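Local coordinates for defective in germ line development protein 3, isoform a (Caenorhabditis elegans, PDB 3N89) that probably acts as an RNA-associated factor in germ-line development, its four KH domains packing into one globular platform, at residues A[39-44]-A[82-87]; A[199-204]-A[208-213]; A[167-172]-A[243-248]. All coordinates share one frame; numbering follows the deposited sequence.

Contact 1. Residues A[39-44]-A[82-87]; sequences QYYSLM and QQVTIT
The rim of the Tyr41 ring, at its hydroxyl end, meets Gln82 CA near the ring plane; Val84 approaches the same ring obliquely. Within 39-44 itself a second ring, that of Tyr40, has Gln39 CG above one face, 3.5 Å from its plane and offset toward the rim. This is packing inside a KH fold, where residues 39-44 lead from strand 29-35 into the first helix and residues 82-87 enter the strand lying between 29-35 and 64-66 in the sheet. The contact shows how one long aromatic side chain can span a wide helix-to-strand gap, since even the nearest pair of alpha carbons, Tyr41 CA and Gln82 CA, is 9.4 Å apart. With its CG anti to the carbonyl carbon (chi1 -76°), Tyr41 reaches toward the start of the strand, and its OH comes 3.2 Å from Gln82 CA and 3.6 Å from Gln82 CB. Beyond the ring, Met44 and Val84 both rest on Met100 of helix 90-102, and Pro68 from a loop touches both Tyr41 and Val84. Gln83 turns the other way and pairs through its amide with Glu35. The apolar end of the contact is light: Tyr41 CE1 lies 4.4 Å from Val84 CG2.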
loop_
_atom_site.group_PDB
_atom_site.type_symbol
_atom_site.label_atom_id
_atom_site.label_comp_id
_atom_site.label_asym_id
_atom_site.label_seq_id
_atom_site.Cartn_x
_atom_site.Cartn_y
_atom_site.Cartn_z
ATOM N N GLN A 39 3.554 -10.740 4.045
ATOM C CA GLN A 39 3.385 -12.111 3.578
ATOM C C GLN A 39 3.845 -12.277 2.126
ATOM O O GLN A 39 3.956 -13.395 1.620
ATOM C CB GLN A 39 1.913 -12.519 3.709
ATOM C CG GLN A 39 0.956 -11.596 2.966
ATOM C CD GLN A 39 -0.501 -11.980 3.153
ATOM O OE1 GLN A 39 -0.923 -13.081 2.780
ATOM N NE2 GLN A 39 -1.281 -11.071 3.734
ATOM N N TYR A 40 4.126 -11.157 1.469
ATOM C CA TYR A 40 4.565 -11.169 0.083
ATOM C C TYR A 40 6.002 -10.668 -0.063
ATOM O O TYR A 40 6.533 -10.608 -1.172
ATOM C CB TYR A 40 3.640 -10.290 -0.761
ATOM C CG TYR A 40 2.188 -10.708 -0.729
ATOM C CD1 TYR A 40 1.789 -11.944 -1.237
ATOM C CD2 TYR A 40 1.213 -9.876 -0.178
ATOM C CE1 TYR A 40 0.454 -12.345 -1.197
ATOM C CE2 TYR A 40 -0.125 -10.267 -0.129
ATOM C CZ TYR A 40 -0.498 -11.504 -0.638
ATOM O OH TYR A 40 -1.814 -11.916 -0.565
ATOM N N TYR A 41 6.638 -10.301 1.045
ATOM C CA TYR A 41 8.002 -9.800 0.962
ATOM C C TYR A 41 8.910 -10.758 0.214
ATOM O O TYR A 41 9.633 -10.352 -0.699
ATOM C CB TYR A 41 8.569 -9.498 2.357
ATOM C CG TYR A 41 8.016 -8.210 2.949
ATOM C CD1 TYR A 41 7.328 -7.298 2.147
ATOM C CD2 TYR A 41 8.169 -7.906 4.307
ATOM C CE1 TYR A 41 6.803 -6.131 2.673
ATOM C CE2 TYR A 41 7.645 -6.727 4.846
ATOM C CZ TYR A 41 6.961 -5.847 4.020
ATOM O OH TYR A 41 6.414 -4.690 4.532
ATOM N N SER A 42 8.852 -12.030 0.592
ATOM C CA SER A 42 9.662 -13.068 -0.023
ATOM C C SER A 42 9.448 -13.158 -1.531
ATOM O O SER A 42 10.410 -13.289 -2.295
ATOM C CB SER A 42 9.336 -14.410 0.623
ATOM O OG SER A 42 10.062 -15.461 0.014
ATOM N N LEU A 43 8.185 -13.084 -1.950
ATOM C CA LEU A 43 7.818 -13.170 -3.364
ATOM C C LEU A 43 8.174 -11.931 -4.166
ATOM O O LEU A 43 8.249 -11.982 -5.395
ATOM C CB LEU A 43 6.321 -13.423 -3.508
ATOM C CG LEU A 43 5.744 -14.782 -3.100
ATOM C CD1 LEU A 43 4.224 -14.695 -3.106
ATOM C CD2 LEU A 43 6.238 -15.866 -4.053
ATOM N N MET A 44 8.372 -10.811 -3.482
ATOM C CA MET A 44 8.724 -9.575 -4.168
ATOM C C MET A 44 10.226 -9.591 -4.391
ATOM O O MET A 44 10.746 -8.888 -5.256
ATOM C CB MET A 44 8.329 -8.351 -3.324
ATOM C CG MET A 44 6.850 -7.989 -3.374
ATOM S SD MET A 44 6.346 -6.651 -2.233
ATOM C CE MET A 44 7.686 -5.475 -2.449
ATOM N N GLN A 82 5.081 -2.811 8.342
ATOM C CA GLN A 82 5.014 -3.156 6.925
ATOM C C GLN A 82 5.252 -1.982 5.993
ATOM O O GLN A 82 4.695 -1.940 4.898
ATOM C CB GLN A 82 3.647 -3.772 6.614
ATOM C CG GLN A 82 3.351 -5.012 7.427
ATOM C CD GLN A 82 2.067 -5.690 7.025
ATOM O OE1 GLN A 82 0.988 -5.117 7.149
ATOM N NE2 GLN A 82 2.173 -6.923 6.541
ATOM N N GLN A 83 6.088 -1.041 6.418
ATOM C CA GLN A 83 6.362 0.135 5.612
ATOM C C GLN A 83 7.603 -0.010 4.757
ATOM O O GLN A 83 8.691 -0.323 5.252
ATOM C CB GLN A 83 6.503 1.359 6.505
ATOM C CG GLN A 83 5.911 2.629 5.915
ATOM C CD GLN A 83 5.840 3.746 6.934
ATOM O OE1 GLN A 83 6.810 4.471 7.153
ATOM N NE2 GLN A 83 4.689 3.877 7.580
ATOM N N VAL A 84 7.418 0.212 3.461
ATOM C CA VAL A 84 8.497 0.139 2.495
ATOM C C VAL A 84 8.817 1.543 2.005
ATOM O O VAL A 84 7.916 2.329 1.717
ATOM C CB VAL A 84 8.104 -0.739 1.301
ATOM C CG1 VAL A 84 8.778 -0.237 0.026
ATOM C CG2 VAL A 84 8.516 -2.177 1.581
ATOM N N THR A 85 10.102 1.858 1.907
ATOM C CA THR A 85 10.504 3.180 1.453
ATOM C C THR A 85 11.187 3.131 0.094
ATOM O O THR A 85 11.934 2.204 -0.216
ATOM C CB THR A 85 11.463 3.837 2.446
ATOM O OG1 THR A 85 12.668 3.076 2.507
ATOM C CG2 THR A 85 10.848 3.876 3.833
ATOM N N ILE A 86 10.913 4.145 -0.716
ATOM C CA ILE A 86 11.489 4.260 -2.044
ATOM C C ILE A 86 12.205 5.600 -2.010
ATOM O O ILE A 86 11.590 6.614 -1.705
ATOM C CB ILE A 86 10.369 4.249 -3.122
ATOM C CG1 ILE A 86 9.468 3.019 -2.902
ATOM C CG2 ILE A 86 10.980 4.223 -4.533
ATOM C CD1 ILE A 86 8.355 2.859 -3.916
ATOM N N THR A 87 13.503 5.598 -2.294
ATOM C CA THR A 87 14.302 6.823 -2.253
ATOM C C THR A 87 15.013 7.132 -3.561
ATOM O O THR A 87 15.609 6.252 -4.180
ATOM C CB THR A 87 15.385 6.736 -1.155
ATOM O OG1 THR A 87 14.764 6.475 0.112
ATOM C CG2 THR A 87 16.186 8.041 -1.087
#

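Contact 2. Residues A[199-204]-A[208-213]; sequences QVLGSS and QLMPVI
Leu201 and Met210 cross obliquely where a short helix gives way to the next, the CG of the leucine 3.8 Å from the CG of the methionine. Met210 is bent at both chi2 and chi3, and its terminal CE is folded back toward the first helix, 4.2 Å from Val200 O. Between these two residues in the chain, Leu209 points toward residues 199-204: its CB and CD2 both meet a backbone oxygen, CD2 lying 3.2 Å from Val200 O. The leucines serve different surfaces, Leu201 reaching Tyr237 and Ile239 on the sheet while Leu209 also touches Leu258 and Phe363. Backbone joins backbone at the centre, where Leu209 N donates to Leu201 O at 2.8 Å, with an N-H...O angle of 147° and the donor tilted 30° from the carbonyl plane. In KH topology this turn between the first two helices is the place of the GXXG loop, which in many relatives contacts nucleic acid. Here Gly202 is followed by serines, consistent with a departure from the canonical motif. Gly202, just beyond the helix, has a positive phi of 136°, at which a side chain would press on the carbonyl oxygen of Leu201. The only hydrogen bond between the segments thus runs from main chain to main chain, and the other contacts set carbon atoms against carbon or against a backbone carbonyl, which implies that the helix junction does not depend on any charged pair between these segments.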
loop_
_atom_site.group_PDB
_atom_site.type_symbol
_atom_site.label_atom_id
_atom_site.label_comp_id
_atom_site.label_asym_id
_atom_site.label_seq_id
_atom_site.Cartn_x
_atom_site.Cartn_y
_atom_site.Cartn_z
ATOM N N GLN A 199 -7.274 4.346 11.546
ATOM C CA GLN A 199 -7.331 5.179 10.344
ATOM C C GLN A 199 -7.959 4.501 9.112
ATOM O O GLN A 199 -8.523 5.176 8.247
ATOM C CB GLN A 199 -5.919 5.662 9.993
ATOM C CG GLN A 199 -5.851 6.694 8.878
ATOM C CD GLN A 199 -4.427 6.951 8.388
ATOM O OE1 GLN A 199 -3.506 7.140 9.185
ATOM N NE2 GLN A 199 -4.247 6.967 7.068
ATOM N N VAL A 200 -7.865 3.176 9.029
ATOM C CA VAL A 200 -8.411 2.448 7.885
ATOM C C VAL A 200 -9.833 1.946 8.117
ATOM O O VAL A 200 -10.743 2.238 7.336
ATOM C CB VAL A 200 -7.532 1.220 7.523
ATOM C CG1 VAL A 200 -8.139 0.490 6.331
ATOM C CG2 VAL A 200 -6.097 1.657 7.213
ATOM N N LEU A 201 -10.016 1.182 9.188
ATOM C CA LEU A 201 -11.320 0.626 9.520
ATOM C C LEU A 201 -12.266 1.623 10.176
ATOM O O LEU A 201 -13.474 1.610 9.927
ATOM C CB LEU A 201 -11.148 -0.577 10.447
ATOM C CG LEU A 201 -11.005 -1.955 9.801
ATOM C CD1 LEU A 201 -9.682 -2.081 9.071
ATOM C CD2 LEU A 201 -11.120 -3.000 10.881
ATOM N N GLY A 202 -11.712 2.475 11.028
ATOM C CA GLY A 202 -12.519 3.453 11.727
ATOM C C GLY A 202 -12.110 3.511 13.185
ATOM O O GLY A 202 -11.414 2.614 13.681
ATOM N N SER A 203 -12.538 4.569 13.872
ATOM C CA SER A 203 -12.228 4.767 15.287
ATOM C C SER A 203 -13.518 5.087 16.048
ATOM O O SER A 203 -14.574 5.275 15.440
ATOM C CB SER A 203 -11.227 5.914 15.441
ATOM O OG SER A 203 -10.674 5.957 16.749
ATOM N N SER A 204 -13.438 5.155 17.372
ATOM C CA SER A 204 -14.613 5.454 18.188
ATOM C C SER A 204 -15.274 6.767 17.773
ATOM O O SER A 204 -16.477 6.942 17.939
ATOM C CB SER A 204 -14.231 5.544 19.664
ATOM O OG SER A 204 -13.400 6.671 19.891
ATOM N N GLN A 208 -17.660 3.708 10.526
ATOM C CA GLN A 208 -17.025 2.400 10.314
ATOM C C GLN A 208 -16.858 2.277 8.796
ATOM O O GLN A 208 -17.837 2.108 8.063
ATOM C CB GLN A 208 -17.917 1.279 10.870
ATOM C CG GLN A 208 -18.076 1.322 12.392
ATOM C CD GLN A 208 -19.007 0.240 12.943
ATOM O OE1 GLN A 208 -18.999 -0.054 14.147
ATOM N NE2 GLN A 208 -19.819 -0.348 12.069
ATOM N N LEU A 209 -15.613 2.371 8.335
ATOM C CA LEU A 209 -15.296 2.342 6.902
ATOM C C LEU A 209 -15.449 1.065 6.081
ATOM O O LEU A 209 -15.604 1.144 4.863
ATOM C CB LEU A 209 -13.886 2.891 6.684
ATOM C CG LEU A 209 -13.765 4.220 5.933
ATOM C CD1 LEU A 209 -14.798 5.210 6.450
ATOM C CD2 LEU A 209 -12.353 4.766 6.092
ATOM N N MET A 210 -15.400 -0.106 6.704
ATOM C CA MET A 210 -15.540 -1.333 5.925
ATOM C C MET A 210 -16.972 -1.554 5.442
ATOM O O MET A 210 -17.188 -1.895 4.278
ATOM C CB MET A 210 -15.055 -2.546 6.721
ATOM C CG MET A 210 -13.559 -2.527 7.039
ATOM S SD MET A 210 -12.500 -2.676 5.578
ATOM C CE MET A 210 -12.342 -0.961 5.052
ATOM N N PRO A 211 -17.974 -1.363 6.323
ATOM C CA PRO A 211 -19.373 -1.557 5.917
ATOM C C PRO A 211 -19.683 -0.902 4.571
ATOM O O PRO A 211 -20.462 -1.432 3.774
ATOM C CB PRO A 211 -20.150 -0.923 7.065
ATOM C CG PRO A 211 -19.305 -1.288 8.252
ATOM C CD PRO A 211 -17.891 -0.999 7.752
ATOM N N VAL A 212 -19.066 0.249 4.324
ATOM C CA VAL A 212 -19.271 0.977 3.072
ATOM C C VAL A 212 -18.745 0.148 1.910
ATOM O O VAL A 212 -19.370 0.080 0.854
ATOM C CB VAL A 212 -18.533 2.343 3.080
ATOM C CG1 VAL A 212 -18.646 3.012 1.710
ATOM C CG2 VAL A 212 -19.113 3.243 4.160
ATOM N N ILE A 213 -17.591 -0.480 2.107
ATOM C CA ILE A 213 -17.005 -1.302 1.059
ATOM C C ILE A 213 -17.911 -2.492 0.753
ATOM O O ILE A 213 -18.167 -2.793 -0.411
ATOM C CB ILE A 213 -15.599 -1.794 1.449
ATOM C CG1 ILE A 213 -14.635 -0.604 1.481
ATOM C CG2 ILE A 213 -15.117 -2.855 0.452
ATOM C CD1 ILE A 213 -13.189 -0.990 1.684
#

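Contact 3. Residues A[167-172]-A[243-248]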
loop_
_atom_site.group_PDB
_atom_site.type_symbol
_atom_site.label_atom_id
_atom_site.label_comp_id
_atom_site.label_asym_id
_atom_site.label_seq_id
_atom_site.Cartn_x
_atom_site.Cartn_y
_atom_site.Cartn_z
ATOM N N ALA A 167 -8.252 -18.142 -14.928
ATOM C CA ALA A 167 -7.859 -19.464 -14.449
ATOM C C ALA A 167 -8.853 -19.920 -13.387
ATOM O O ALA A 167 -9.261 -21.080 -13.357
ATOM C CB ALA A 167 -6.457 -19.415 -13.866
ATOM N N ALA A 168 -9.242 -18.999 -12.513
ATOM C CA ALA A 168 -10.201 -19.308 -11.462
ATOM C C ALA A 168 -11.553 -19.685 -12.072
ATOM O O ALA A 168 -12.066 -20.771 -11.829
ATOM C CB ALA A 168 -10.360 -18.109 -10.527
ATOM N N LYS A 169 -12.121 -18.786 -12.872
ATOM C CA LYS A 169 -13.414 -19.041 -13.505
ATOM C C LYS A 169 -13.408 -20.276 -14.404
ATOM O O LYS A 169 -14.455 -20.885 -14.630
ATOM C CB LYS A 169 -13.869 -17.813 -14.300
ATOM C CG LYS A 169 -14.292 -16.660 -13.405
ATOM C CD LYS A 169 -14.577 -15.373 -14.160
ATOM C CE LYS A 169 -15.108 -14.327 -13.190
ATOM N NZ LYS A 169 -15.258 -12.969 -13.779
ATOM N N ARG A 170 -12.239 -20.645 -14.921
ATOM C CA ARG A 170 -12.149 -21.835 -15.757
ATOM C C ARG A 170 -12.328 -23.030 -14.832
ATOM O O ARG A 170 -12.970 -24.021 -15.190
ATOM C CB ARG A 170 -10.791 -21.904 -16.476
ATOM C CZ ARG A 170 -8.099 -19.562 -20.021
ATOM N N LEU A 171 -11.779 -22.916 -13.628
ATOM C CA LEU A 171 -11.874 -23.983 -12.642
ATOM C C LEU A 171 -13.286 -24.183 -12.117
ATOM O O LEU A 171 -13.707 -25.312 -11.881
ATOM C CB LEU A 171 -10.920 -23.715 -11.477
ATOM C CG LEU A 171 -9.562 -24.408 -11.615
ATOM C CD1 LEU A 171 -8.919 -24.038 -12.946
ATOM C CD2 LEU A 171 -8.669 -24.015 -10.449
ATOM N N ASN A 172 -14.024 -23.102 -11.918
ATOM C CA ASN A 172 -15.384 -23.258 -11.428
ATOM C C ASN A 172 -16.148 -24.090 -12.446
ATOM O O ASN A 172 -16.739 -25.117 -12.108
ATOM C CB ASN A 172 -16.039 -21.896 -11.219
ATOM C CG ASN A 172 -15.553 -21.223 -9.957
ATOM O OD1 ASN A 172 -15.458 -21.865 -8.909
ATOM N ND2 ASN A 172 -15.240 -19.932 -10.041
ATOM N N GLY A 243 -16.449 -13.480 -0.897
ATOM C CA GLY A 243 -17.326 -13.174 -2.014
ATOM C C GLY A 243 -16.800 -13.732 -3.327
ATOM O O GLY A 243 -15.776 -14.414 -3.343
ATOM N N ASN A 244 -17.493 -13.467 -4.428
ATOM C CA ASN A 244 -17.032 -13.951 -5.723
ATOM C C ASN A 244 -15.658 -13.369 -5.995
ATOM O O ASN A 244 -15.262 -12.380 -5.379
ATOM C CB ASN A 244 -17.982 -13.532 -6.847
ATOM C CG ASN A 244 -19.384 -14.061 -6.651
ATOM O OD1 ASN A 244 -19.608 -14.995 -5.874
ATOM N ND2 ASN A 244 -20.341 -13.472 -7.365
ATOM N N ILE A 245 -14.941 -13.969 -6.935
ATOM C CA ILE A 245 -13.604 -13.509 -7.267
ATOM C C ILE A 245 -13.528 -12.040 -7.685
ATOM O O ILE A 245 -12.683 -11.309 -7.185
ATOM C CB ILE A 245 -12.969 -14.405 -8.366
ATOM C CG1 ILE A 245 -11.571 -13.894 -8.715
ATOM C CG2 ILE A 245 -13.864 -14.440 -9.595
ATOM C CD1 ILE A 245 -10.643 -13.831 -7.528
ATOM N N ASP A 246 -14.398 -11.600 -8.588
ATOM C CA ASP A 246 -14.369 -10.207 -9.044
ATOM C C ASP A 246 -14.601 -9.177 -7.938
ATOM O O ASP A 246 -13.905 -8.158 -7.874
ATOM C CB ASP A 246 -15.397 -9.986 -10.154
ATOM C CG ASP A 246 -15.024 -10.687 -11.440
ATOM O OD1 ASP A 246 -14.007 -10.301 -12.056
ATOM O OD2 ASP A 246 -15.748 -11.626 -11.840
ATOM N N ASN A 247 -15.578 -9.434 -7.075
ATOM C CA ASN A 247 -15.889 -8.510 -5.988
ATOM C C ASN A 247 -14.753 -8.418 -4.965
ATOM O O ASN A 247 -14.394 -7.328 -4.522
ATOM C CB ASN A 247 -17.173 -8.947 -5.284
ATOM C CG ASN A 247 -18.348 -9.061 -6.235
ATOM O OD1 ASN A 247 -18.209 -9.572 -7.349
ATOM N ND2 ASN A 247 -19.517 -8.602 -5.794
ATOM N N VAL A 248 -14.188 -9.562 -4.593
ATOM C CA VAL A 248 -13.109 -9.578 -3.613
ATOM C C VAL A 248 -11.927 -8.712 -4.046
ATOM O O VAL A 248 -11.459 -7.861 -3.285
ATOM C CB VAL A 248 -12.598 -11.009 -3.354
ATOM C CG1 VAL A 248 -11.582 -10.989 -2.225
ATOM C CG2 VAL A 248 -13.749 -11.917 -2.999
#
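Lys169 NZ forms a salt bridge with Asp246 OD2, joining the last helix of one KH domain to the last helix of the next. Both helices, 161-175 and 245-257, lie against a shared antiparallel sheet, where Ala168, Asn172 and Ile245 all touch Phe186 of strand 186-193. The modelled NZ to OD2 separation of 2.4 Å is too short to be trusted at this resolution, so the pairing itself is the safer conclusion. Here a general principle is at work: a surface ion pair can stand over an apolar seam and share the same side chain with it. The lysine chain is extended beyond CG, which carries its ammonium across to the carboxylate, and the two side chains meet at about a right angle. In the model OD2 faces the ammonium, and Asp246 OD1 is farther, 3.4 Å from Lys169 NZ. Asp246 sits in the first turn of its helix, where the helix dipole would probably favour its negative charge. With an alanine here in place of Asp246, the Lys169 ammonium is likely to lose its mate and be free to swing away from the seam between the helices. The methylene next to that ammonium has its own apolar neighbour. Ile245 chi1 of 179° sends CG1 away from the backbone N and sets CG2 between that N and the carbonyl carbon, with Ile245 CG2 3.8 Å from Lys169 CE.

In the fold
Followed from the N terminus, contact 1 closes first, drawing a loop of 37 intervening residues together within the first KH domain by setting the start of helix 41-45 beside strand 83-87. It ends before the others open and touches neither. The chain then builds the second domain, and residues 167-172 near the end of it open contact 3, which stays open for 70 residues until 243-248. Nested inside that long loop, contact 2 closes a short turn with three residues between its segments, at the junction of two helices in the third domain. Contacts 1 and 2 thus act within single domains, while contact 3 ties the second domain to the third. Their centres stand 25 to 27 Å apart.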